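Local structure of activator of Hsp90 ATPase homologue 1/2-like C-terminal domain-containing protein (Enterococcus faecalis, 2NN5) at residues Gly39-Ile44 / Leu123-Glu128. The protein is of unknown function but belongs to the AHA1 family of Hsp90 ATPase activator-like proteins and binds magnesium. Numbering follows the deposited sequence. Where two conformers were deposited one is given.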
loop_
_atom_site.group_PDB
_atom_site.type_symbol
_atom_site.label_atom_id
_atom_site.label_comp_id
_atom_site.label_asym_id
_atom_site.label_seq_id
_atom_site.Cartn_x
_atom_site.Cartn_y
_atom_site.Cartn_z
ATOM N N GLY A 39 -8.846 2.481 -3.805
ATOM C CA GLY A 39 -7.763 2.912 -4.704
ATOM C C GLY A 39 -7.166 4.182 -4.150
ATOM O O GLY A 39 -7.858 5.016 -3.529
ATOM N N THR A 40 -5.858 4.305 -4.335
ATOM C CA THR A 40 -5.221 5.603 -4.054
ATOM C C THR A 40 -3.982 5.741 -4.937
ATOM O O THR A 40 -3.663 4.840 -5.693
ATOM C CB THR A 40 -4.879 5.713 -2.580
ATOM O OG1 THR A 40 -4.458 7.041 -2.272
ATOM C CG2 THR A 40 -3.798 4.731 -2.164
ATOM N N GLU A 41 -3.356 6.899 -4.860
ATOM C CA GLU A 41 -2.190 7.161 -5.701
ATOM C C GLU A 41 -1.115 7.837 -4.897
ATOM O O GLU A 41 -1.421 8.656 -4.021
ATOM C CB GLU A 41 -2.587 8.141 -6.852
ATOM C CG GLU A 41 -3.757 7.741 -7.644
ATOM C CD GLU A 41 -4.070 8.726 -8.762
ATOM O OE1 GLU A 41 -3.544 9.896 -8.767
ATOM O OE2 GLU A 41 -4.870 8.320 -9.647
ATOM N N ARG A 42 0.143 7.558 -5.259
ATOM C CA ARG A 42 1.260 8.337 -4.694
ATOM C C ARG A 42 2.101 8.849 -5.860
ATOM O O ARG A 42 2.595 8.064 -6.652
ATOM C CB ARG A 42 2.143 7.516 -3.725
ATOM C CG ARG A 42 1.448 6.997 -2.510
ATOM C CD ARG A 42 1.043 8.124 -1.569
ATOM N NE ARG A 42 0.350 7.634 -0.381
ATOM C CZ ARG A 42 -0.954 7.342 -0.347
ATOM N NH1 ARG A 42 -1.495 6.962 0.826
ATOM N NH2 ARG A 42 -1.696 7.389 -1.478
ATOM N N ALA A 43 2.268 10.168 -5.935
ATOM C CA ALA A 43 3.186 10.792 -6.898
ATOM C C ALA A 43 4.560 10.736 -6.225
ATOM O O ALA A 43 4.762 11.349 -5.181
ATOM C CB ALA A 43 2.835 12.244 -7.187
ATOM N N ILE A 44 5.492 10.000 -6.829
ATOM C CA ILE A 44 6.835 9.816 -6.261
ATOM C C ILE A 44 7.872 10.292 -7.272
ATOM O O ILE A 44 7.816 9.882 -8.428
ATOM C CB ILE A 44 7.084 8.325 -5.908
ATOM C CG1 ILE A 44 5.977 7.810 -4.952
ATOM C CG2 ILE A 44 8.435 8.192 -5.249
ATOM C CD1 ILE A 44 6.037 6.330 -4.629
ATOM N N LEU A 123 3.634 7.770 -10.986
ATOM C CA LEU A 123 2.412 7.708 -10.210
ATOM C C LEU A 123 2.214 6.258 -9.856
ATOM O O LEU A 123 1.946 5.421 -10.721
ATOM C CB LEU A 123 1.234 8.230 -11.024
ATOM C CG LEU A 123 -0.072 8.397 -10.243
ATOM C CD1 LEU A 123 0.105 9.532 -9.246
ATOM C CD2 LEU A 123 -1.172 8.738 -11.234
ATOM N N LEU A 124 2.366 5.969 -8.568
ATOM C CA LEU A 124 2.130 4.605 -8.087
ATOM C C LEU A 124 0.646 4.549 -7.767
ATOM O O LEU A 124 0.188 5.290 -6.895
ATOM C CB LEU A 124 2.998 4.326 -6.842
ATOM C CG LEU A 124 2.747 2.986 -6.118
ATOM C CD1 LEU A 124 3.006 1.774 -7.002
ATOM C CD2 LEU A 124 3.691 2.861 -4.909
ATOM N N VAL A 125 -0.094 3.704 -8.497
ATOM C CA VAL A 125 -1.526 3.556 -8.299
ATOM C C VAL A 125 -1.705 2.258 -7.506
ATOM O O VAL A 125 -1.341 1.155 -7.955
ATOM C CB VAL A 125 -2.314 3.562 -9.621
ATOM C CG1 VAL A 125 -3.835 3.450 -9.308
ATOM C CG2 VAL A 125 -2.059 4.852 -10.321
ATOM N N PHE A 126 -2.246 2.390 -6.310
ATOM C CA PHE A 126 -2.480 1.248 -5.410
ATOM C C PHE A 126 -3.968 0.933 -5.429
ATOM O O PHE A 126 -4.799 1.852 -5.310
ATOM C CB PHE A 126 -2.034 1.594 -3.976
ATOM C CG PHE A 126 -2.346 0.521 -2.949
ATOM C CD1 PHE A 126 -1.445 -0.526 -2.730
ATOM C CD2 PHE A 126 -3.527 0.587 -2.191
ATOM C CE1 PHE A 126 -1.712 -1.473 -1.759
ATOM C CE2 PHE A 126 -3.797 -0.377 -1.234
ATOM C CZ PHE A 126 -2.882 -1.425 -1.025
ATOM N N SER A 127 -4.323 -0.344 -5.573
ATOM C CA SER A 127 -5.737 -0.690 -5.434
ATOM C C SER A 127 -5.890 -2.000 -4.668
ATOM O O SER A 127 -4.901 -2.776 -4.538
ATOM C CB SER A 127 -6.396 -0.755 -6.789
ATOM O OG SER A 127 -5.740 -1.660 -7.654
ATOM N N GLU A 128 -7.052 -2.169 -4.021
ATOM C CA GLU A 128 -7.192 -3.294 -3.100
ATOM C C GLU A 128 -8.630 -3.784 -3.089
ATOM O O GLU A 128 -9.572 -2.974 -3.169
ATOM C CB GLU A 128 -6.792 -2.837 -1.689
ATOM C CG GLU A 128 -6.881 -3.928 -0.605
ATOM C CD GLU A 128 -6.510 -3.464 0.793
ATOM O OE1 GLU A 128 -6.431 -2.239 1.056
ATOM O OE2 GLU A 128 -6.362 -4.371 1.657
#
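T40 pairs with F126 and R42 with L124 as the two hydrogen-bonded pairs of an antiparallel ladder in the curved sheet of this AHA1-like, SRPBCC-type fold, where the sheet packs against helix 138-157. Each pair makes two backbone bonds, and all four are short and nearly straight. T40 N reaches F126 O at 2.8 Å, and F126 N returns to T40 O; R42 N and L124 O meet at 2.8 Å, with L124 N bound to R42 O. The intervening E41 and V125 form a non-hydrogen-bonded pair whose amides do not serve this ladder: V125 bonds instead to D113 on strand 108-116. E41 CA adds a C-H···O contact to L124 O (3.3 Å), a second, weaker donor for an oxygen already bonded to R42 N.

On the helix-facing side, β-branched T40 suits a strand and has CG2 4.0 Å from F126 CB, meeting the ring obliquely. OG1, anti to the backbone N (chi1 -171°), instead serves polar partners: D27 and the guanidinium of R42. The aliphatic L124 and I44 lie side by side, CD2 to CD1 at 4.2 Å, and touch L152 and V156 of the helix. R42 is buried, yet its long side chain finds acceptors in S146 O through NH1 and, weakly, N150 through NE.

On the other face, the extended chain of E41 crosses L123; in one of the two modelled conformers of L123, the methyls pack against the carboxylate, CD2 lying 3.6 Å from E41 OE1. The charge has a long, weak ion pair with K26. Back under the helix, R42 NH2 has two acceptors: T40 OG1 at 2.9 Å lies in the guanidinium plane, whereas E41 O is approached from above its carbonyl plane.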